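ORF34P2 (Lactococcus phage p2, PDB 2WKD) binds single-stranded DNA, probably with nanomolar affinity and without sequence specificity, as a phage-encoded SSB protein. Local coordinates at residues I4-Q9 / Y77-P82; K13-V18 / D24-S29; F33-E36 / K42-Y45. The protein carries 2 engineered substitutions. One frame throughout, in Å; residues are numbered along the deposited sequence.

Contact 1 (I4-Q9 / Y77-P82)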
loop_
_atom_site.group_PDB
_atom_site.type_symbol
_atom_site.label_atom_id
_atom_site.label_comp_id
_atom_site.label_asym_id
_atom_site.label_seq_id
_atom_site.Cartn_x
_atom_site.Cartn_y
_atom_site.Cartn_z
ATOM N N ILE A 4 -1.241 -3.412 -0.524
ATOM C CA ILE A 4 0.088 -2.813 -0.455
ATOM C C ILE A 4 1.056 -3.826 -1.047
ATOM O O ILE A 4 1.004 -5.033 -0.704
ATOM C CB ILE A 4 0.491 -2.408 0.994
ATOM C CG1 ILE A 4 -0.553 -1.436 1.576
ATOM C CG2 ILE A 4 1.879 -1.795 1.020
ATOM C CD1 ILE A 4 -0.153 -0.759 2.896
ATOM N N THR A 5 1.899 -3.336 -1.959
ATOM C CA THR A 5 2.874 -4.169 -2.672
ATOM C C THR A 5 4.281 -3.630 -2.460
ATOM O O THR A 5 4.594 -2.541 -2.919
ATOM C CB THR A 5 2.592 -4.220 -4.205
ATOM O OG1 THR A 5 1.236 -4.615 -4.437
ATOM C CG2 THR A 5 3.526 -5.234 -4.887
ATOM N N VAL A 6 5.134 -4.403 -1.789
ATOM C CA VAL A 6 6.513 -3.965 -1.543
ATOM C C VAL A 6 7.518 -4.933 -2.157
ATOM O O VAL A 6 7.355 -6.145 -2.070
ATOM C CB VAL A 6 6.821 -3.774 -0.021
ATOM C CG1 VAL A 6 8.148 -2.983 0.174
ATOM C CG2 VAL A 6 5.700 -3.037 0.675
ATOM N N THR A 7 8.536 -4.379 -2.805
ATOM C CA THR A 7 9.652 -5.153 -3.327
ATOM C C THR A 7 10.872 -4.783 -2.498
ATOM O O THR A 7 11.190 -3.606 -2.328
ATOM C CB THR A 7 9.875 -4.863 -4.835
ATOM O OG1 THR A 7 8.660 -5.137 -5.535
ATOM C CG2 THR A 7 11.001 -5.730 -5.424
ATOM N N ALA A 8 11.537 -5.795 -1.957
ATOM C CA ALA A 8 12.643 -5.563 -1.037
ATOM C C ALA A 8 13.548 -6.797 -0.979
ATOM O O ALA A 8 13.107 -7.909 -1.296
ATOM C CB ALA A 8 12.099 -5.242 0.354
ATOM N N GLN A 9 14.801 -6.596 -0.575
ATOM C CA GLN A 9 15.707 -7.712 -0.347
ATOM C C GLN A 9 15.531 -8.215 1.080
ATOM O O GLN A 9 15.503 -7.426 2.021
ATOM C CB GLN A 9 17.164 -7.319 -0.596
ATOM C CG GLN A 9 18.128 -8.521 -0.482
ATOM C CD GLN A 9 19.570 -8.182 -0.807
ATOM O OE1 GLN A 9 20.012 -7.053 -0.638
ATOM N NE2 GLN A 9 20.310 -9.171 -1.275
ATOM N N TYR A 77 1.552 -3.343 12.166
ATOM C CA TYR A 77 0.968 -3.555 10.835
ATOM C C TYR A 77 1.326 -4.926 10.289
ATOM O O TYR A 77 2.502 -5.239 10.123
ATOM C CB TYR A 77 1.435 -2.459 9.871
ATOM C CG TYR A 77 1.100 -1.062 10.342
ATOM C CD1 TYR A 77 2.005 -0.330 11.122
ATOM C CD2 TYR A 77 -0.133 -0.479 10.037
ATOM C CE1 TYR A 77 1.695 0.953 11.573
ATOM C CE2 TYR A 77 -0.453 0.809 10.486
ATOM C CZ TYR A 77 0.467 1.512 11.249
ATOM O OH TYR A 77 0.168 2.770 11.682
ATOM N N ASN A 78 0.316 -5.749 10.012
ATOM C CA ASN A 78 0.561 -7.082 9.454
ATOM C C ASN A 78 -0.147 -7.309 8.127
ATOM O O ASN A 78 -1.302 -6.921 7.975
ATOM C CB ASN A 78 0.147 -8.169 10.452
ATOM C CG ASN A 78 0.946 -8.110 11.755
ATOM O OD1 ASN A 78 2.166 -8.301 11.767
ATOM N ND2 ASN A 78 0.254 -7.846 12.859
ATOM N N PHE A 79 0.545 -7.936 7.174
ATOM C CA PHE A 79 -0.067 -8.335 5.906
ATOM C C PHE A 79 -1.075 -9.442 6.171
ATOM O O PHE A 79 -0.848 -10.278 7.036
ATOM C CB PHE A 79 0.997 -8.791 4.890
ATOM C CG PHE A 79 1.702 -7.649 4.195
ATOM C CD1 PHE A 79 2.745 -6.964 4.824
ATOM C CD2 PHE A 79 1.311 -7.251 2.917
ATOM C CE1 PHE A 79 3.386 -5.904 4.200
ATOM C CE2 PHE A 79 1.942 -6.190 2.284
ATOM C CZ PHE A 79 2.998 -5.519 2.925
ATOM N N VAL A 80 -2.186 -9.442 5.431
ATOM C CA VAL A 80 -3.231 -10.464 5.564
ATOM C C VAL A 80 -3.316 -11.260 4.267
ATOM O O VAL A 80 -3.476 -10.667 3.196
ATOM C CB VAL A 80 -4.628 -9.828 5.870
ATOM C CG1 VAL A 80 -5.697 -10.908 6.051
ATOM C CG2 VAL A 80 -4.562 -8.915 7.092
ATOM N N PHE A 81 -3.227 -12.589 4.367
ATOM C CA PHE A 81 -3.111 -13.488 3.202
ATOM C C PHE A 81 -2.148 -12.953 2.109
ATOM O O PHE A 81 -2.534 -12.909 0.936
ATOM C CB PHE A 81 -4.486 -13.747 2.542
ATOM C CG PHE A 81 -5.493 -14.473 3.410
ATOM C CD1 PHE A 81 -6.669 -13.826 3.818
ATOM C CD2 PHE A 81 -5.305 -15.809 3.771
ATOM C CE1 PHE A 81 -7.628 -14.486 4.598
ATOM C CE2 PHE A 81 -6.256 -16.481 4.558
ATOM C CZ PHE A 81 -7.419 -15.816 4.969
ATOM N N PRO A 82 -0.910 -12.542 2.472
ATOM C CA PRO A 82 -0.059 -11.966 1.417
ATOM C C PRO A 82 0.329 -12.965 0.330
ATOM O O PRO A 82 0.402 -14.167 0.591
ATOM C CB PRO A 82 1.198 -11.526 2.175
ATOM C CG PRO A 82 1.245 -12.418 3.372
ATOM C CD PRO A 82 -0.200 -12.604 3.764
#
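F79 reaches strand 2-9 with the far rim of its ring. CE2 of F79 lies 3.3 Å from the main-chain O of I4, and this oxygen sits at the ring edge, in the ring plane, so the slightly positive aromatic C-H rim is turned to the carbonyl. The neighbouring ring atom, CZ of F79, meets CG2 of V6 at 4.3 Å, again near the ring plane. CB of I4 stands 4.3 Å from CE2 of F79 and completes the touching set. The ring therefore enters edge-on and spans I4 to V6, two residues on the same side of the strand, whose CB atoms are both directed to the 77-82 segment.

The backbones stay well apart, with CA of I4 8.4 Å from CA of F79, and the aromatic side chain bridges that gap. Its CG is placed opposite the carbonyl carbon and beside the backbone N (chi1 -80°), which carries the ring across to I4. In V6, CG1 takes the position opposite N (chi1 -166°), leaving CG2 to meet the ring.

V30, A48 and V62 also touch the F79 side chain, while I4 touches V66 and L32 of its own chain and L32 of the second subunit. Beyond F79 the chain turns a corner at V80 and F81. On the strand 2-9 side, I4 to V6 form an antiparallel ladder with a strand of the second subunit.

Only 101 Å² is buried in this mainly apolar contact between two strands separated in the sheet by strand 59-68, an arrangement consistent with the OB clan. The ring offers I4 O a weakly polar C-H contact at most, so the two segments are held by side-chain packing and not by strand pairing.

Contact 2 (K13-V18 / D24-S29)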
loop_
_atom_site.group_PDB
_atom_site.type_symbol
_atom_site.label_atom_id
_atom_site.label_comp_id
_atom_site.label_asym_id
_atom_site.label_seq_id
_atom_site.Cartn_x
_atom_site.Cartn_y
_atom_site.Cartn_z
ATOM N N LYS A 13 19.009 -6.976 8.090
ATOM C CA LYS A 13 18.390 -5.740 8.586
ATOM C C LYS A 13 16.867 -5.771 8.693
ATOM O O LYS A 13 16.292 -5.041 9.491
ATOM C CB LYS A 13 18.798 -4.542 7.716
ATOM C CG LYS A 13 20.297 -4.232 7.756
ATOM C CD LYS A 13 20.710 -3.286 6.633
ATOM C CE LYS A 13 22.215 -3.076 6.642
ATOM N NZ LYS A 13 22.616 -2.045 5.652
ATOM N N ASN A 14 16.206 -6.601 7.898
ATOM C CA ASN A 14 14.743 -6.558 7.862
ATOM C C ASN A 14 14.027 -7.907 8.039
ATOM O O ASN A 14 12.795 -7.963 8.028
ATOM C CB ASN A 14 14.277 -5.852 6.572
ATOM C CG ASN A 14 14.634 -6.630 5.318
ATOM O OD1 ASN A 14 15.180 -7.735 5.385
ATOM N ND2 ASN A 14 14.314 -6.064 4.164
ATOM N N THR A 15 14.801 -8.985 8.195
ATOM C CA THR A 15 14.246 -10.343 8.264
ATOM C C THR A 15 14.773 -11.107 9.482
ATOM O O THR A 15 15.969 -11.061 9.768
ATOM C CB THR A 15 14.558 -11.136 6.970
ATOM O OG1 THR A 15 14.099 -10.387 5.837
ATOM C CG2 THR A 15 13.869 -12.509 6.966
ATOM N N ARG A 16 13.874 -11.801 10.182
ATOM C CA ARG A 16 14.245 -12.678 11.312
ATOM C C ARG A 16 13.614 -14.049 11.133
ATOM O O ARG A 16 12.553 -14.170 10.523
ATOM C CB ARG A 16 13.779 -12.087 12.647
ATOM C CG ARG A 16 14.731 -11.053 13.255
ATOM C CD ARG A 16 14.451 -10.804 14.746
ATOM N NE ARG A 16 13.027 -10.588 15.026
ATOM C CZ ARG A 16 12.300 -11.300 15.886
ATOM N NH1 ARG A 16 12.849 -12.292 16.587
ATOM N NH2 ARG A 16 11.014 -11.014 16.044
ATOM N N THR A 17 14.262 -15.081 11.662
ATOM C CA THR A 17 13.673 -16.420 11.699
ATOM C C THR A 17 13.189 -16.704 13.105
ATOM O O THR A 17 13.961 -16.604 14.065
ATOM C CB THR A 17 14.675 -17.484 11.225
ATOM O OG1 THR A 17 15.008 -17.210 9.864
ATOM C CG2 THR A 17 14.080 -18.886 11.319
ATOM N N VAL A 18 11.915 -17.063 13.213
ATOM C CA VAL A 18 11.249 -17.293 14.499
ATOM C C VAL A 18 10.628 -18.683 14.543
ATOM O O VAL A 18 10.292 -19.253 13.504
ATOM C CB VAL A 18 10.105 -16.260 14.752
ATOM C CG1 VAL A 18 10.669 -14.858 14.927
ATOM C CG2 VAL A 18 9.076 -16.295 13.620
ATOM N N ASP A 24 9.859 -23.236 11.932
ATOM C CA ASP A 24 10.648 -22.045 11.577
ATOM C C ASP A 24 9.969 -21.234 10.466
ATOM O O ASP A 24 9.626 -21.789 9.418
ATOM C CB ASP A 24 12.041 -22.448 11.057
ATOM C CG ASP A 24 12.969 -22.948 12.158
ATOM O OD1 ASP A 24 12.545 -23.064 13.334
ATOM O OD2 ASP A 24 14.134 -23.232 11.829
ATOM N N LYS A 25 9.802 -19.935 10.690
ATOM C CA LYS A 25 9.379 -19.034 9.622
ATOM C C LYS A 25 10.230 -17.803 9.621
ATOM O O LYS A 25 10.571 -17.272 10.692
ATOM C CB LYS A 25 7.915 -18.606 9.768
ATOM C CG LYS A 25 6.897 -19.733 9.689
ATOM C CD LYS A 25 6.948 -20.441 8.346
ATOM C CE LYS A 25 5.795 -21.421 8.202
ATOM N NZ LYS A 25 5.789 -22.006 6.833
ATOM N N LYS A 26 10.566 -17.354 8.414
ATOM C CA LYS A 26 11.108 -16.030 8.209
ATOM C C LYS A 26 9.977 -15.014 8.284
ATOM O O LYS A 26 8.877 -15.245 7.747
ATOM C CB LYS A 26 11.817 -15.928 6.858
ATOM C CG LYS A 26 13.183 -16.587 6.794
ATOM C CD LYS A 26 13.863 -16.232 5.476
ATOM C CE LYS A 26 15.196 -16.964 5.333
ATOM N NZ LYS A 26 15.069 -18.453 5.334
ATOM N N ILE A 27 10.229 -13.908 8.972
ATOM C CA ILE A 27 9.304 -12.770 8.980
ATOM C C ILE A 27 10.067 -11.538 8.504
ATOM O O ILE A 27 11.117 -11.196 9.070
ATOM C CB ILE A 27 8.717 -12.479 10.380
ATOM C CG1 ILE A 27 7.945 -13.683 10.915
ATOM C CG2 ILE A 27 7.811 -11.238 10.337
ATOM C CD1 ILE A 27 7.418 -13.491 12.341
ATOM N N ILE A 28 9.541 -10.890 7.461
ATOM C CA ILE A 28 10.134 -9.667 6.927
ATOM C C ILE A 28 9.346 -8.449 7.412
ATOM O O ILE A 28 8.130 -8.525 7.615
ATOM C CB ILE A 28 10.227 -9.701 5.367
ATOM C CG1 ILE A 28 11.268 -8.689 4.865
ATOM C CG2 ILE A 28 8.840 -9.494 4.722
ATOM C CD1 ILE A 28 11.553 -8.749 3.369
ATOM N N SER A 29 10.052 -7.342 7.612
ATOM C CA SER A 29 9.446 -6.080 8.027
ATOM C C SER A 29 9.785 -5.044 6.964
ATOM O O SER A 29 10.957 -4.761 6.717
ATOM C CB SER A 29 9.974 -5.662 9.409
ATOM O OG SER A 29 9.400 -4.424 9.833
HETATM O O HOH W 1 15.053 -19.146 8.018
#
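The main-chain O of R16 is approached by two groups of the opposite strand: it accepts a bond from I27 N at 2.8 Å, nearly straight (166° at the hydrogen), and K26 CA brings a C-H to 3.3 Å. R16 N returns a bond to I27 O, closing a hydrogen-bonded antiparallel pair. V18 and K25 form the next such pair, with T17 facing K26 between them as a non-hydrogen-bonded pair. At the other end S29 N donates to N14 O at 2.8 Å, less straight at 150°.

On the side bearing T15, T17, K26 and I28, polar and aliphatic groups mix. OG1 of T15 lies 3.4 Å from CG1 of I28 and donates to OD1 of N14 at 2.9 Å, coming from above the amide's carbonyl plane. That amide is fixed further by N11 N at OD1 and by Q9 O at ND2, and it lies alongside I28. T17 and K26 share a water, 2.7 Å from T17 OG1 and 2.8 Å from K26 NZ, the lysine donating. A bend at the last torsion of K26 (chi4 61°) turns NZ to this water; NZ also makes a weak bond to I54 O.

The other side carries R16, V18, K25 and I27; of these V18 and I27 cross at about a right angle and press tightly, CG2 of V18 being 3.5 Å from CD1 of I27. K25 leads away to a salt bridge with D52.

The two strands thus form a beta hairpin at one margin of the sheet, in which main-chain bonds set the register. On one side a water links T17 and K26, and the T15 hydroxyl is bonded to the N14 amide; on the other a V18-I27 apolar contact lies among the charged side chains of R16 and K25.

Contact 3 (F33-E36 / K42-Y45)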
loop_
_atom_site.group_PDB
_atom_site.type_symbol
_atom_site.label_atom_id
_atom_site.label_comp_id
_atom_site.label_asym_id
_atom_site.label_seq_id
_atom_site.Cartn_x
_atom_site.Cartn_y
_atom_site.Cartn_z
ATOM N N PHE A 33 5.268 3.121 3.356
ATOM C CA PHE A 33 5.301 4.375 2.581
ATOM C C PHE A 33 6.649 5.080 2.714
ATOM O O PHE A 33 7.503 4.629 3.472
ATOM C CB PHE A 33 4.145 5.319 2.962
ATOM C CG PHE A 33 3.926 5.468 4.442
ATOM C CD1 PHE A 33 4.667 6.392 5.176
ATOM C CD2 PHE A 33 2.950 4.715 5.087
ATOM C CE1 PHE A 33 4.463 6.546 6.549
ATOM C CE2 PHE A 33 2.731 4.850 6.454
ATOM C CZ PHE A 33 3.492 5.777 7.192
ATOM N N GLU A 34 6.842 6.163 1.963
ATOM C CA GLU A 34 8.087 6.932 2.004
ATOM C C GLU A 34 7.910 8.288 2.709
ATOM O O GLU A 34 6.787 8.710 3.000
ATOM C CB GLU A 34 8.604 7.235 0.595
ATOM C CG GLU A 34 8.494 6.166 -0.446
ATOM C CD GLU A 34 8.500 6.773 -1.839
ATOM O OE1 GLU A 34 8.346 6.014 -2.811
ATOM O OE2 GLU A 34 8.650 8.013 -1.963
ATOM N N LYS A 35 9.036 8.966 2.936
ATOM C CA LYS A 35 9.077 10.317 3.528
ATOM C C LYS A 35 10.083 11.190 2.768
ATOM O O LYS A 35 10.829 10.682 1.925
ATOM C CB LYS A 35 9.465 10.238 5.008
ATOM C CG LYS A 35 10.854 9.645 5.239
ATOM C CD LYS A 35 11.055 9.144 6.661
ATOM C CE LYS A 35 11.832 10.130 7.521
ATOM N NZ LYS A 35 12.143 9.518 8.850
ATOM N N GLU A 36 10.111 12.490 3.075
ATOM C CA GLU A 36 11.096 13.419 2.500
ATOM C C GLU A 36 12.488 13.232 3.104
ATOM O O GLU A 36 12.638 13.125 4.320
ATOM C CB GLU A 36 10.650 14.869 2.684
ATOM C CG GLU A 36 9.472 15.270 1.824
ATOM C CD GLU A 36 8.629 16.359 2.457
ATOM O OE1 GLU A 36 8.992 16.862 3.543
ATOM O OE2 GLU A 36 7.592 16.715 1.865
ATOM N N LYS A 42 8.023 9.516 11.070
ATOM C CA LYS A 42 8.465 8.123 11.045
ATOM C C LYS A 42 7.628 7.250 10.105
ATOM O O LYS A 42 6.405 7.373 10.043
ATOM C CB LYS A 42 8.528 7.518 12.456
ATOM C CG LYS A 42 7.182 7.222 13.113
ATOM C CD LYS A 42 7.255 5.923 13.924
ATOM C CE LYS A 42 5.902 5.546 14.510
ATOM N NZ LYS A 42 5.314 6.645 15.329
ATOM N N VAL A 43 8.302 6.369 9.377
ATOM C CA VAL A 43 7.638 5.469 8.436
ATOM C C VAL A 43 7.104 4.225 9.151
ATOM O O VAL A 43 7.819 3.605 9.937
ATOM C CB VAL A 43 8.590 5.089 7.275
ATOM C CG1 VAL A 43 8.049 3.916 6.470
ATOM C CG2 VAL A 43 8.824 6.303 6.375
ATOM N N ALA A 44 5.846 3.878 8.890
ATOM C CA ALA A 44 5.263 2.653 9.420
ATOM C C ALA A 44 5.783 1.416 8.656
ATOM O O ALA A 44 6.050 1.489 7.449
ATOM C CB ALA A 44 3.759 2.727 9.371
ATOM N N TYR A 45 5.933 0.301 9.373
ATOM C CA TYR A 45 6.453 -0.948 8.820
ATOM C C TYR A 45 5.446 -2.065 8.953
ATOM O O TYR A 45 4.776 -2.178 9.972
ATOM C CB TYR A 45 7.773 -1.349 9.489
ATOM C CG TYR A 45 8.930 -0.567 8.942
ATOM C CD1 TYR A 45 9.132 0.758 9.322
ATOM C CD2 TYR A 45 9.801 -1.136 8.016
ATOM C CE1 TYR A 45 10.176 1.495 8.799
ATOM C CE2 TYR A 45 10.851 -0.412 7.484
ATOM C CZ TYR A 45 11.031 0.908 7.885
ATOM O OH TYR A 45 12.068 1.638 7.372
#
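F33 brings the CE1-CZ-CE2 end of its ring against the V43-A44 peptide and the A44 side chain. CZ of F33 is 3.5 Å from A44 N, and CE2 of F33 is 3.8 Å from A44 CB, while K42 O lies at the ring edge. CG of F33 is wedged between its own N and carbonyl carbon (chi1 46°), a placement that folds the ring back on the facing segment.

V43 lies beside the ring. Its CG1 comes close to F33 O, at 3.1 Å, and its CG2 touches CD of K35 at 3.6 Å, the two side chains crossing obliquely. The lysine chain then bends at chi3 (-100°), and NZ makes a weak bond to V41 O. The contact thus rests on carbon-carbon contacts and on carbons against peptide atoms, without direct polar bonds between the two segments.

E34 sets out away from 42-45, and its OE1 forms a salt bridge with R65 of the second subunit; F33 makes an edge-to-face stack with Y77 of that subunit. The contact belongs to the connection that links strand 25-31 to strand 45-49, two antiparallel neighbours in the sheet, and it projects from their ends against the partner chain.

In the fold
Contacts 1 and 2 lie on one mixed sheet; contact 3 is in the loop joining two of its strands. The centre of contact 1 is about 5 Å from the centre of the chain. Contact 2 is the hairpin at one margin, its centre about 13 Å from that of contact 1, and the two are joined by a probable hydrogen bond from N14 ND2 to Q9 O at 2.8 Å. Contact 3 lies about 14 Å from contact 1, centre to centre, and meets it where CE1 of Y77 packs on CB of A44 at 3.5 Å. Contacts 2 and 3 have centres about 20 Å apart, yet S29 touches Y45. Contacts 1 and 3 both reach the second subunit, whereas contact 2 does not.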